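Local coordinates for protein Cyclase/dehydrase (Mycobacterium smegmatis str. MC2 155, PDB 5Z8O) that is of unknown function but, as a START-superfamily protein of the polyketide cyclase and lipid transport family, probably binds a hydrophobic ligand, at residues 63-68 with 80-85; 36-41 with 52-57; 89-94 with 107-112; 28-33 with 131-136. All blocks are in the same frame, centred on the assembly; numbering follows the deposited sequence.

The four contacts belong to one START-type helix-grip fold, a curved antiparallel sheet with the long helix 119-144. Contacts 2, 1 and 3 follow in series along the chain, and each pairs the strands of a successive beta hairpin. Contacts 2 and 1 touch where strand 48-57 meets strand 60-69, with centres about 9 Å apart. Contacts 1 and 3 have centres about 13 Å apart and join where strand 75-83 meets strand 86-97. Contact 4 spans the other three in sequence and links helix 27-30 to the long helix. It touches contacts 2 and 3. Contacts 1 and 2 also reach the second subunit, so this end of the sheet forms part of the dimer interface.

Contact 1 (63-68 with 80-85); sequences VFITAV and LQQGDH
Phe-64 turns its ring back beside its own backbone N (chi1 -58°), while Leu-80 extends CG opposite its N (chi1 -179°). The two side chains meet on one face of a beta hairpin, strands 60-69 and 75-83. Leu-80 CD1 lies at the edge of the Phe-64 ring, near its plane, and is 3.7 Å from Phe-64 CB. The same methyl also touches Thr-66 CG2.

A classic beta bulge shifts the register by one residue. Gln-81 and Gln-82 both face Ile-65, and Ile-65 O accepts from both backbone nitrogens. Gln-81 N is 2.7 Å from Ile-65 O and Gln-82 N is 3.2 Å from it, both in the carbonyl plane. Ile-65 N in turn donates to Gln-82 O.

On the other face, Ile-65 CD1 packs on Gln-82 OE1. That oxygen accepts a hydrogen bond from Arg-52 of the second subunit. Gln-81 runs out across Ala-67, its NE2 3.6 Å from Ala-67 CB, and its OE1 is bonded to Gln-50.

Beyond Gly-83 the chain leaves the strand. One backbone bond remains, Asp-84 N to Val-63 O, and the Asp-84 carboxylate supplies the acceptor for Val-63 N. Asp-84 OD2 also forms a salt bridge with Arg-52 of the second subunit. Asp-84 OD2 receives Val-63 N at 2.9 Å through its anti lone pair.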
loop_
_atom_site.group_PDB
_atom_site.type_symbol
_atom_site.label_atom_id
_atom_site.label_comp_id
_atom_site.label_asym_id
_atom_site.label_seq_id
_atom_site.Cartn_x
_atom_site.Cartn_y
_atom_site.Cartn_z
ATOM N N VAL B 63 0.451 2.611 -7.335
ATOM C CA VAL B 63 0.818 2.381 -5.942
ATOM C C VAL B 63 1.671 1.126 -5.858
ATOM O O VAL B 63 1.303 0.081 -6.408
ATOM C CB VAL B 63 -0.425 2.257 -5.040
ATOM C CG1 VAL B 63 -0.020 1.885 -3.624
ATOM C CG2 VAL B 63 -1.206 3.561 -5.042
ATOM N N PHE B 64 2.815 1.236 -5.190
ATOM C CA PHE B 64 3.742 0.128 -5.025
ATOM C C PHE B 64 3.973 -0.117 -3.541
ATOM O O PHE B 64 4.238 0.827 -2.788
ATOM C CB PHE B 64 5.044 0.449 -5.752
ATOM C CG PHE B 64 4.839 0.728 -7.209
ATOM C CD1 PHE B 64 4.667 -0.305 -8.114
ATOM C CD2 PHE B 64 4.760 2.034 -7.665
ATOM C CE1 PHE B 64 4.452 -0.042 -9.452
ATOM C CE2 PHE B 64 4.545 2.304 -9.001
ATOM C CZ PHE B 64 4.392 1.265 -9.896
ATOM N N ILE B 65 3.879 -1.378 -3.126
ATOM C CA ILE B 65 4.202 -1.794 -1.766
ATOM C C ILE B 65 5.445 -2.669 -1.825
ATOM O O ILE B 65 5.420 -3.756 -2.415
ATOM C CB ILE B 65 3.037 -2.547 -1.109
ATOM C CG1 ILE B 65 1.746 -1.729 -1.224
ATOM C CG2 ILE B 65 3.368 -2.859 0.343
ATOM C CD1 ILE B 65 0.549 -2.554 -1.608
ATOM N N THR B 66 6.528 -2.204 -1.204
ATOM C CA THR B 66 7.844 -2.801 -1.387
ATOM C C THR B 66 8.485 -3.095 -0.040
ATOM O O THR B 66 8.361 -2.309 0.903
ATOM C CB THR B 66 8.774 -1.886 -2.204
ATOM O OG1 THR B 66 9.378 -0.921 -1.337
ATOM C CG2 THR B 66 8.001 -1.156 -3.289
ATOM N N ALA B 67 9.173 -4.230 0.040
ATOM C CA ALA B 67 9.984 -4.561 1.198
ATOM C C ALA B 67 11.393 -4.009 1.012
ATOM O O ALA B 67 11.918 -3.958 -0.105
ATOM C CB ALA B 67 10.038 -6.074 1.413
ATOM N N VAL B 68 12.001 -3.596 2.121
ATOM C CA VAL B 68 13.324 -2.985 2.125
ATOM C C VAL B 68 14.263 -3.892 2.902
ATOM O O VAL B 68 13.925 -4.352 3.998
ATOM C CB VAL B 68 13.302 -1.571 2.738
ATOM C CG1 VAL B 68 14.683 -0.923 2.630
ATOM C CG2 VAL B 68 12.250 -0.706 2.055
ATOM N N LEU B 80 9.577 -5.363 -4.641
ATOM C CA LEU B 80 8.145 -5.121 -4.718
ATOM C C LEU B 80 7.380 -6.327 -4.192
ATOM O O LEU B 80 7.642 -7.465 -4.586
ATOM C CB LEU B 80 7.735 -4.827 -6.161
ATOM C CG LEU B 80 6.249 -4.528 -6.377
ATOM C CD1 LEU B 80 5.874 -3.206 -5.724
ATOM C CD2 LEU B 80 5.896 -4.522 -7.855
ATOM N N GLN B 81 6.447 -6.075 -3.278
ATOM C CA GLN B 81 5.561 -7.124 -2.791
ATOM C C GLN B 81 4.273 -7.174 -3.597
ATOM O O GLN B 81 3.788 -8.262 -3.926
ATOM C CB GLN B 81 5.249 -6.905 -1.309
ATOM C CG GLN B 81 6.460 -7.051 -0.403
ATOM C CD GLN B 81 6.190 -6.575 1.001
ATOM O OE1 GLN B 81 5.566 -5.534 1.203
ATOM N NE2 GLN B 81 6.668 -7.327 1.986
ATOM N N GLN B 82 3.703 -6.011 -3.905
ATOM C CA GLN B 82 2.528 -5.923 -4.762
ATOM C C GLN B 82 2.479 -4.506 -5.309
ATOM O O GLN B 82 2.687 -3.547 -4.561
ATOM C CB GLN B 82 1.236 -6.261 -3.997
ATOM C CG GLN B 82 -0.032 -6.372 -4.863
ATOM C CD GLN B 82 -0.553 -5.041 -5.391
ATOM O OE1 GLN B 82 -0.296 -3.985 -4.818
ATOM N NE2 GLN B 82 -1.274 -5.091 -6.506
ATOM N N GLY B 83 2.239 -4.377 -6.606
ATOM C CA GLY B 83 2.139 -3.062 -7.203
ATOM C C GLY B 83 1.331 -3.113 -8.475
ATOM O O GLY B 83 1.105 -4.182 -9.051
ATOM N N ASP B 84 0.881 -1.938 -8.904
ATOM C CA ASP B 84 0.245 -1.832 -10.206
ATOM C C ASP B 84 1.271 -2.112 -11.296
ATOM O O ASP B 84 2.439 -1.731 -11.179
ATOM C CB ASP B 84 -0.367 -0.443 -10.403
ATOM C CG ASP B 84 -1.512 -0.166 -9.447
ATOM O OD1 ASP B 84 -2.593 -0.773 -9.622
ATOM O OD2 ASP B 84 -1.339 0.668 -8.531
ATOM N N HIS B 85 0.832 -2.828 -12.334
ATOM C CA HIS B 85 1.572 -3.022 -13.580
ATOM C C HIS B 85 2.746 -3.996 -13.475
ATOM O O HIS B 85 3.168 -4.558 -14.491
ATOM C CB HIS B 85 2.070 -1.675 -14.118
ATOM C CG HIS B 85 0.996 -0.642 -14.248
ATOM N ND1 HIS B 85 -0.059 -0.772 -15.126
ATOM C CD2 HIS B 85 0.814 0.542 -13.617
ATOM C CE1 HIS B 85 -0.846 0.285 -15.027
ATOM N NE2 HIS B 85 -0.337 1.098 -14.119
#

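Contact 2 (36-41 with 52-57); sequences GCWILA and RLDVEI
This beta hairpin carries a salt-bridged patch of the dimer interface, formed by Trp-38, Arg-52 and Asp-54 on one face of the sheet. Trp-38 and Arg-52 run alongside each other. The extended Arg-52 chain follows the benzo part of the indole, with CD 3.8 Å from Trp-38 CE3. The ring and guanidinium planes stand 70° apart.

Asp-54 reaches the edge of the same ring, its CG 3.6 Å from Trp-38 CZ3. Arg-52 grips this carboxylate side-on, with NE 2.8 Å from Asp-54 OD1 and NH2 2.9 Å from Asp-54 OD2. These two bonds fix the rotation of the guanidinium. Its NH1 also reaches the second subunit, where it bonds to the carbonyl of Val-63.

Strand 34-42 is one of the two outermost strands of the START-type sheet within the chain, and strand 48-57 is its neighbour. Trp-38 and Arg-52 form a hydrogen-bonded pair, with Arg-52 N 2.9 Å from Trp-38 O. Gly-36 and Asp-54 pair likewise, but the bond from Gly-36 N is weak. On the other face, Cys-37 CB touches Leu-53 CD1 at 4.1 Å.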
loop_
_atom_site.group_PDB
_atom_site.type_symbol
_atom_site.label_atom_id
_atom_site.label_comp_id
_atom_site.label_asym_id
_atom_site.label_seq_id
_atom_site.Cartn_x
_atom_site.Cartn_y
_atom_site.Cartn_z
ATOM N N GLY B 36 4.071 10.461 -3.365
ATOM C CA GLY B 36 4.116 10.172 -1.947
ATOM C C GLY B 36 4.929 8.931 -1.671
ATOM O O GLY B 36 5.019 8.027 -2.507
ATOM N N CYS B 37 5.520 8.888 -0.484
ATOM C CA CYS B 37 6.221 7.698 -0.029
ATOM C C CYS B 37 6.078 7.638 1.481
ATOM O O CYS B 37 6.376 8.615 2.172
ATOM C CB CYS B 37 7.695 7.715 -0.434
ATOM S SG CYS B 37 8.575 6.211 0.033
ATOM N N TRP B 38 5.625 6.493 1.983
ATOM C CA TRP B 38 5.346 6.337 3.401
ATOM C C TRP B 38 6.005 5.073 3.922
ATOM O O TRP B 38 5.933 4.015 3.289
ATOM C CB TRP B 38 3.840 6.277 3.677
ATOM C CG TRP B 38 3.116 7.503 3.253
ATOM C CD1 TRP B 38 2.807 8.587 4.025
ATOM C CD2 TRP B 38 2.573 7.764 1.955
ATOM N NE1 TRP B 38 2.123 9.517 3.279
ATOM C CE2 TRP B 38 1.962 9.032 2.006
ATOM C CE3 TRP B 38 2.550 7.051 0.752
ATOM C CZ2 TRP B 38 1.335 9.604 0.899
ATOM C CZ3 TRP B 38 1.923 7.618 -0.345
ATOM C CH2 TRP B 38 1.324 8.883 -0.262
ATOM N N ILE B 39 6.643 5.197 5.078
ATOM C CA ILE B 39 7.208 4.054 5.785
ATOM C C ILE B 39 6.073 3.296 6.464
ATOM O O ILE B 39 5.364 3.848 7.314
ATOM C CB ILE B 39 8.257 4.515 6.803
ATOM C CG1 ILE B 39 9.351 5.309 6.082
ATOM C CG2 ILE B 39 8.836 3.328 7.560
ATOM C CD1 ILE B 39 10.379 5.901 7.002
ATOM N N LEU B 40 5.883 2.036 6.073
ATOM C CA LEU B 40 4.806 1.215 6.618
ATOM C C LEU B 40 5.238 0.398 7.830
ATOM O O LEU B 40 4.418 0.147 8.723
ATOM C CB LEU B 40 4.267 0.268 5.542
ATOM C CG LEU B 40 3.606 0.911 4.322
ATOM C CD1 LEU B 40 3.167 -0.154 3.324
ATOM C CD2 LEU B 40 2.416 1.769 4.747
ATOM N N ALA B 41 6.498 -0.026 7.875
ATOM C CA ALA B 41 7.007 -0.842 8.968
ATOM C C ALA B 41 8.509 -0.634 9.069
ATOM O O ALA B 41 9.158 -0.191 8.119
ATOM C CB ALA B 41 6.677 -2.326 8.770
ATOM N N ARG B 52 5.215 2.241 1.143
ATOM C CA ARG B 52 4.242 2.519 0.095
ATOM C C ARG B 52 4.773 3.646 -0.779
ATOM O O ARG B 52 5.181 4.694 -0.265
ATOM C CB ARG B 52 2.879 2.908 0.674
ATOM C CG ARG B 52 1.923 3.474 -0.378
ATOM C CD ARG B 52 0.561 3.897 0.189
ATOM N NE ARG B 52 -0.238 4.557 -0.844
ATOM C CZ ARG B 52 -1.559 4.712 -0.801
ATOM N NH1 ARG B 52 -2.256 4.248 0.227
ATOM N NH2 ARG B 52 -2.185 5.327 -1.796
ATOM N N LEU B 53 4.762 3.437 -2.095
ATOM C CA LEU B 53 5.213 4.434 -3.060
ATOM C C LEU B 53 4.069 4.732 -4.016
ATOM O O LEU B 53 3.546 3.820 -4.669
ATOM C CB LEU B 53 6.445 3.945 -3.826
ATOM C CG LEU B 53 7.068 4.931 -4.815
ATOM C CD1 LEU B 53 8.020 5.873 -4.096
ATOM C CD2 LEU B 53 7.778 4.198 -5.949
ATOM N N ASP B 54 3.654 5.995 -4.063
ATOM C CA ASP B 54 2.649 6.477 -5.005
ATOM C C ASP B 54 3.305 7.210 -6.170
ATOM O O ASP B 54 4.045 8.176 -5.960
ATOM C CB ASP B 54 1.633 7.382 -4.311
ATOM C CG ASP B 54 0.596 6.596 -3.531
ATOM O OD1 ASP B 54 0.858 5.415 -3.220
ATOM O OD2 ASP B 54 -0.485 7.153 -3.243
ATOM N N VAL B 55 3.056 6.735 -7.389
ATOM C CA VAL B 55 3.607 7.353 -8.587
ATOM C C VAL B 55 2.434 7.888 -9.399
ATOM O O VAL B 55 1.334 7.326 -9.371
ATOM C CB VAL B 55 4.443 6.336 -9.401
ATOM C CG1 VAL B 55 4.883 6.909 -10.739
ATOM C CG2 VAL B 55 5.647 5.875 -8.592
ATOM N N GLU B 56 2.663 8.990 -10.115
ATOM C CA GLU B 56 1.663 9.556 -11.014
ATOM C C GLU B 56 2.280 9.809 -12.380
ATOM O O GLU B 56 3.302 10.497 -12.481
ATOM C CB GLU B 56 1.074 10.854 -10.457
ATOM C CG GLU B 56 -0.197 11.291 -11.168
ATOM C CD GLU B 56 -0.735 12.614 -10.657
ATOM O OE1 GLU B 56 -0.396 13.662 -11.247
ATOM O OE2 GLU B 56 -1.497 12.605 -9.667
ATOM N N ILE B 57 1.642 9.291 -13.427
ATOM C CA ILE B 57 2.105 9.468 -14.798
ATOM C C ILE B 57 0.904 9.834 -15.659
ATOM O O ILE B 57 -0.053 9.057 -15.752
ATOM C CB ILE B 57 2.799 8.208 -15.339
ATOM C CG1 ILE B 57 4.091 7.942 -14.562
ATOM C CG2 ILE B 57 3.087 8.361 -16.823
ATOM C CD1 ILE B 57 4.713 6.595 -14.845
#

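Contact 3 (89-94 with 107-112); sequences QEQRFS and VDLDVE
The Arg-92 guanidinium has a water at its edge, in its plane. This water accepts from Arg-92 NE at 2.9 Å and makes a weak bond to Asp-108 OD1. It bridges two opposite charges that do not touch directly. Asp-108 OD2 is hydrogen-bonded to Ser-5. Phe-77 makes a cation-pi contact with Arg-92, and Gln-75 binds its NH1. The Phe-93 ring is met obliquely by Val-107, whose CG2 is 3.7 Å from Phe-93 CD2. Val-107 and Phe-93 leave the sheet together, flank to flank.

These groups sit on opposite faces of a regular antiparallel hairpin, strands 86-97 and 103-113, in the sheet of the helix-grip fold. Glu-90 with Asp-110 and Arg-92 with Asp-108 are hydrogen-bonded pairs. Glu-90 N reaches Asp-110 O at 2.8 Å with an angle of 170° at the hydrogen, and Arg-92 N reaches Asp-108 O at 2.9 Å.

The face with Phe-93 turns to helix 119-144. There Leu-109 CD1 touches two glutamines, 3.4 Å from Gln-89 NE2 and 3.8 Å from Gln-91 OE1. With CG opposite its N (chi1 -174°), Gln-89 lays CG on Val-111 CG1. The bend at chi2 (-103°) then carries the amide to Leu-109. Leu-130 of the helix packs on Gln-91 and Val-107, and Ala-126 on Leu-109.

The other face is charged. Glu-90 OE1 and Asp-110 OD2 are like charges 4.5 Å apart. Lys-88 forms a salt bridge with Asp-110 and a long, weak ion pair with Glu-90. It probably offsets the repulsion between the two carboxylates.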
loop_
_atom_site.group_PDB
_atom_site.type_symbol
_atom_site.label_atom_id
_atom_site.label_comp_id
_atom_site.label_asym_id
_atom_site.label_seq_id
_atom_site.Cartn_x
_atom_site.Cartn_y
_atom_site.Cartn_z
ATOM N N GLN B 89 9.782 -6.260 -9.044
ATOM C CA GLN B 89 10.673 -5.109 -9.166
ATOM C C GLN B 89 11.689 -5.194 -8.035
ATOM O O GLN B 89 11.350 -4.955 -6.872
ATOM C CB GLN B 89 9.908 -3.792 -9.129
ATOM C CG GLN B 89 10.787 -2.581 -9.391
ATOM C CD GLN B 89 11.125 -1.830 -8.129
ATOM O OE1 GLN B 89 10.420 -1.942 -7.125
ATOM N NE2 GLN B 89 12.213 -1.070 -8.160
ATOM N N GLU B 90 12.920 -5.567 -8.372
ATOM C CA GLU B 90 14.001 -5.691 -7.406
ATOM C C GLU B 90 15.084 -4.683 -7.761
ATOM O O GLU B 90 15.623 -4.716 -8.873
ATOM C CB GLU B 90 14.551 -7.115 -7.400
ATOM C CG GLU B 90 13.522 -8.147 -6.960
ATOM C CD GLU B 90 14.071 -9.559 -6.979
ATOM O OE1 GLU B 90 15.251 -9.728 -7.351
ATOM O OE2 GLU B 90 13.316 -10.498 -6.648
ATOM N N GLN B 91 15.378 -3.772 -6.833
ATOM C CA GLN B 91 16.315 -2.682 -7.078
ATOM C C GLN B 91 17.356 -2.638 -5.969
ATOM O O GLN B 91 17.005 -2.632 -4.785
ATOM C CB GLN B 91 15.587 -1.340 -7.180
ATOM C CG GLN B 91 16.502 -0.185 -7.550
ATOM C CD GLN B 91 15.741 1.031 -8.026
ATOM O OE1 GLN B 91 15.906 1.470 -9.163
ATOM N NE2 GLN B 91 14.909 1.589 -7.155
ATOM N N ARG B 92 18.633 -2.615 -6.351
ATOM C CA ARG B 92 19.739 -2.606 -5.401
ATOM C C ARG B 92 20.578 -1.351 -5.597
ATOM O O ARG B 92 21.022 -1.069 -6.715
ATOM C CB ARG B 92 20.603 -3.863 -5.569
ATOM C CG ARG B 92 21.714 -4.012 -4.552
ATOM C CD ARG B 92 22.573 -5.228 -4.871
ATOM N NE ARG B 92 21.747 -6.421 -5.041
ATOM C CZ ARG B 92 21.422 -7.261 -4.062
ATOM N NH1 ARG B 92 21.855 -7.047 -2.827
ATOM N NH2 ARG B 92 20.663 -8.316 -4.320
ATOM N N PHE B 93 20.780 -0.593 -4.518
ATOM C CA PHE B 93 21.690 0.549 -4.499
ATOM C C PHE B 93 22.956 0.180 -3.739
ATOM O O PHE B 93 22.877 -0.310 -2.609
ATOM C CB PHE B 93 21.055 1.775 -3.837
ATOM C CG PHE B 93 19.808 2.262 -4.507
ATOM C CD1 PHE B 93 18.563 1.817 -4.095
ATOM C CD2 PHE B 93 19.879 3.189 -5.534
ATOM C CE1 PHE B 93 17.412 2.278 -4.705
ATOM C CE2 PHE B 93 18.733 3.652 -6.149
ATOM C CZ PHE B 93 17.497 3.196 -5.733
ATOM N N SER B 94 24.116 0.429 -4.348
ATOM C CA SER B 94 25.413 0.221 -3.709
ATOM C C SER B 94 26.209 1.521 -3.757
ATOM O O SER B 94 26.396 2.096 -4.835
ATOM C CB SER B 94 26.182 -0.914 -4.386
ATOM O OG SER B 94 25.467 -2.133 -4.278
ATOM N N VAL B 107 23.443 1.025 -9.315
ATOM C CA VAL B 107 22.023 0.687 -9.228
ATOM C C VAL B 107 21.741 -0.459 -10.189
ATOM O O VAL B 107 22.033 -0.358 -11.388
ATOM C CB VAL B 107 21.120 1.893 -9.535
ATOM C CG1 VAL B 107 19.676 1.574 -9.166
ATOM C CG2 VAL B 107 21.600 3.121 -8.785
ATOM N N ASP B 108 21.178 -1.546 -9.665
ATOM C CA ASP B 108 20.664 -2.643 -10.473
ATOM C C ASP B 108 19.147 -2.674 -10.361
ATOM O O ASP B 108 18.599 -2.526 -9.266
ATOM C CB ASP B 108 21.236 -3.990 -10.024
ATOM C CG ASP B 108 22.740 -4.052 -10.145
ATOM O OD1 ASP B 108 23.358 -4.817 -9.379
ATOM O OD2 ASP B 108 23.306 -3.342 -11.002
ATOM N N LEU B 109 18.466 -2.876 -11.487
ATOM C CA LEU B 109 17.010 -2.915 -11.506
ATOM C C LEU B 109 16.543 -4.108 -12.326
ATOM O O LEU B 109 16.904 -4.241 -13.499
ATOM C CB LEU B 109 16.437 -1.612 -12.067
ATOM C CG LEU B 109 14.918 -1.574 -12.218
ATOM C CD1 LEU B 109 14.246 -1.532 -10.843
ATOM C CD2 LEU B 109 14.501 -0.386 -13.069
ATOM N N ASP B 110 15.749 -4.974 -11.701
ATOM C CA ASP B 110 15.268 -6.211 -12.308
ATOM C C ASP B 110 13.751 -6.216 -12.187
ATOM O O ASP B 110 13.219 -6.375 -11.084
ATOM C CB ASP B 110 15.890 -7.433 -11.629
ATOM C CG ASP B 110 15.662 -8.710 -12.406
ATOM O OD1 ASP B 110 15.278 -8.624 -13.590
ATOM O OD2 ASP B 110 15.883 -9.798 -11.836
ATOM N N VAL B 111 13.051 -6.032 -13.310
ATOM C CA VAL B 111 11.605 -5.860 -13.288
ATOM C C VAL B 111 10.925 -6.897 -14.178
ATOM O O VAL B 111 11.500 -7.423 -15.135
ATOM C CB VAL B 111 11.180 -4.436 -13.708
ATOM C CG1 VAL B 111 11.833 -3.402 -12.818
ATOM C CG2 VAL B 111 11.538 -4.179 -15.158
ATOM N N GLU B 112 9.663 -7.164 -13.843
ATOM C CA GLU B 112 8.737 -7.991 -14.607
ATOM C C GLU B 112 7.446 -7.190 -14.688
ATOM O O GLU B 112 6.983 -6.672 -13.667
ATOM C CB GLU B 112 8.429 -9.319 -13.888
ATOM C CG GLU B 112 9.420 -10.496 -13.894
ATOM C CD GLU B 112 10.074 -10.788 -15.218
ATOM O OE1 GLU B 112 11.285 -11.087 -15.227
ATOM O OE2 GLU B 112 9.376 -10.738 -16.250
HETATM O O HOH W 1 21.187 -6.979 -7.882
#

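Contact 4 (28-33 with 131-136); sequences PQWNPE and EHLAKA
The short helix 27-30 and the loop after it meet the long helix 119-144 here, in a surface contact of the helix-grip fold. Trp-30 and Asn-31 come from the first element, Leu-133 and Ala-136 from the second.

In Trp-30, CG sits over the backbone, flanked by N and C (chi1 54°), and the six-membered ring reaches the long helix. Trp-30 CE3 lies 3.6 Å from Ala-136 O and 4.0 Å from Ala-136 CB. Leu-133 CD1 approaches the same ring obliquely, 4.1 Å from Trp-30 CZ3. A chi1 of 175° points the Leu-133 branch toward the ring, and CD1 does the touching. The Asn-31 side chain lies over one face of the indole and packs against Leu-133 and Ala-136.

No direct hydrogen bond joins the two segments. A water does so instead. It donates to Ala-136 O at 2.6 Å and to Trp-30 O at 3.3 Å. At the other end Glu-33 OE2 lies at the edge of the His-132 ring, 4.5 Å from His-132 ND1.

Trp-30 also packs on Leu-137, next after Ala-136, and on Arg-140, a turn beyond it. The Tyr-27 ring meets the Trp-30 indole with the planes at about 80°. Gln-29 bonds to Arg-140, a second tie between the short helix and the long one. Small helical segments beside a long C-terminal helix, with the curved sheet beneath, are typical of the Bet v 1-like, START-type fold.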
loop_
_atom_site.group_PDB
_atom_site.type_symbol
_atom_site.label_atom_id
_atom_site.label_comp_id
_atom_site.label_asym_id
_atom_site.label_seq_id
_atom_site.Cartn_x
_atom_site.Cartn_y
_atom_site.Cartn_z
ATOM N N PRO B 28 9.471 12.218 -2.807
ATOM C CA PRO B 28 8.628 13.081 -3.650
ATOM C C PRO B 28 9.175 14.484 -3.845
ATOM O O PRO B 28 8.822 15.129 -4.839
ATOM C CB PRO B 28 7.287 13.106 -2.900
ATOM C CG PRO B 28 7.294 11.877 -2.058
ATOM C CD PRO B 28 8.721 11.711 -1.641
ATOM N N GLN B 29 10.044 14.965 -2.950
ATOM C CA GLN B 29 10.564 16.328 -3.055
ATOM C C GLN B 29 11.473 16.511 -4.264
ATOM O O GLN B 29 11.572 17.623 -4.797
ATOM C CB GLN B 29 11.320 16.706 -1.781
ATOM C CG GLN B 29 10.468 16.714 -0.527
ATOM C CD GLN B 29 11.299 16.899 0.729
ATOM O OE1 GLN B 29 12.421 17.407 0.677
ATOM N NE2 GLN B 29 10.755 16.480 1.867
ATOM N N TRP B 30 12.140 15.450 -4.716
ATOM C CA TRP B 30 13.108 15.558 -5.799
ATOM C C TRP B 30 12.816 14.624 -6.966
ATOM O O TRP B 30 13.591 14.601 -7.930
ATOM C CB TRP B 30 14.537 15.346 -5.267
ATOM C CG TRP B 30 14.776 14.081 -4.486
ATOM C CD1 TRP B 30 14.507 13.875 -3.163
ATOM C CD2 TRP B 30 15.392 12.874 -4.961
ATOM N NE1 TRP B 30 14.884 12.605 -2.793
ATOM C CE2 TRP B 30 15.432 11.971 -3.877
ATOM C CE3 TRP B 30 15.897 12.463 -6.199
ATOM C CZ2 TRP B 30 15.957 10.683 -3.996
ATOM C CZ3 TRP B 30 16.419 11.184 -6.315
ATOM C CH2 TRP B 30 16.445 10.310 -5.218
ATOM N N ASN B 31 11.750 13.833 -6.896
ATOM C CA ASN B 31 11.290 13.015 -8.020
ATOM C C ASN B 31 9.920 13.511 -8.469
ATOM O O ASN B 31 8.934 13.349 -7.723
ATOM C CB ASN B 31 11.233 11.538 -7.636
ATOM C CG ASN B 31 12.602 10.962 -7.347
ATOM O OD1 ASN B 31 13.027 10.884 -6.194
ATOM N ND2 ASN B 31 13.309 10.564 -8.399
ATOM N N PRO B 32 9.796 14.118 -9.653
ATOM C CA PRO B 32 8.499 14.705 -10.045
ATOM C C PRO B 32 7.361 13.702 -10.179
ATOM O O PRO B 32 6.203 14.064 -9.927
ATOM C CB PRO B 32 8.815 15.372 -11.393
ATOM C CG PRO B 32 10.285 15.629 -11.354
ATOM C CD PRO B 32 10.875 14.484 -10.587
ATOM N N GLU B 33 7.647 12.459 -10.554
ATOM C CA GLU B 33 6.619 11.453 -10.786
ATOM C C GLU B 33 6.259 10.669 -9.531
ATOM O O GLU B 33 5.345 9.841 -9.577
ATOM C CB GLU B 33 7.095 10.474 -11.861
ATOM C CG GLU B 33 7.480 11.137 -13.163
ATOM C CD GLU B 33 8.611 10.405 -13.852
ATOM O OE1 GLU B 33 8.716 9.173 -13.679
ATOM O OE2 GLU B 33 9.413 11.068 -14.544
ATOM N N GLU B 131 18.318 6.210 -15.791
ATOM C CA GLU B 131 18.899 7.488 -16.207
ATOM C C GLU B 131 18.203 8.622 -15.498
ATOM O O GLU B 131 18.798 9.665 -15.183
ATOM C CB GLU B 131 18.716 7.670 -17.715
ATOM C CG GLU B 131 19.674 6.906 -18.540
ATOM C CD GLU B 131 21.057 7.428 -18.302
ATOM O OE1 GLU B 131 22.015 6.633 -18.268
ATOM O OE2 GLU B 131 21.173 8.660 -18.120
ATOM N N HIS B 132 16.914 8.405 -15.297
ATOM C CA HIS B 132 15.925 9.394 -14.957
ATOM C C HIS B 132 16.055 9.708 -13.472
ATOM O O HIS B 132 16.153 10.869 -13.062
ATOM C CB HIS B 132 14.635 8.694 -15.358
ATOM C CG HIS B 132 14.120 9.158 -16.667
ATOM N ND1 HIS B 132 13.070 10.005 -16.857
ATOM C CD2 HIS B 132 14.652 8.948 -17.883
ATOM C CE1 HIS B 132 12.904 10.208 -18.151
ATOM N NE2 HIS B 132 13.869 9.606 -18.786
ATOM N N LEU B 133 16.169 8.637 -12.683
ATOM C CA LEU B 133 16.573 8.658 -11.280
ATOM C C LEU B 133 17.978 9.229 -11.092
ATOM O O LEU B 133 18.240 9.964 -10.131
ATOM C CB LEU B 133 16.524 7.226 -10.773
ATOM C CG LEU B 133 17.014 6.966 -9.370
ATOM C CD1 LEU B 133 16.070 7.654 -8.407
ATOM C CD2 LEU B 133 17.110 5.465 -9.135
ATOM N N ALA B 134 18.918 8.832 -11.957
ATOM C CA ALA B 134 20.288 9.322 -11.846
ATOM C C ALA B 134 20.340 10.831 -12.043
ATOM O O ALA B 134 20.987 11.548 -11.271
ATOM C CB ALA B 134 21.182 8.611 -12.864
ATOM N N LYS B 135 19.643 11.335 -13.063
ATOM C CA LYS B 135 19.557 12.781 -13.248
ATOM C C LYS B 135 18.852 13.445 -12.070
ATOM O O LYS B 135 19.267 14.516 -11.611
ATOM C CB LYS B 135 18.832 13.107 -14.554
ATOM C CG LYS B 135 18.770 14.593 -14.869
ATOM C CD LYS B 135 17.904 14.873 -16.088
ATOM C CE LYS B 135 18.448 16.040 -16.899
ATOM N NZ LYS B 135 18.728 17.233 -16.051
ATOM N N ALA B 136 17.786 12.820 -11.566
ATOM C CA ALA B 136 17.066 13.391 -10.432
ATOM C C ALA B 136 17.935 13.406 -9.180
ATOM O O ALA B 136 17.927 14.385 -8.424
ATOM C CB ALA B 136 15.771 12.616 -10.189
HETATM O O HOH W 2 16.283 16.366 -8.478
#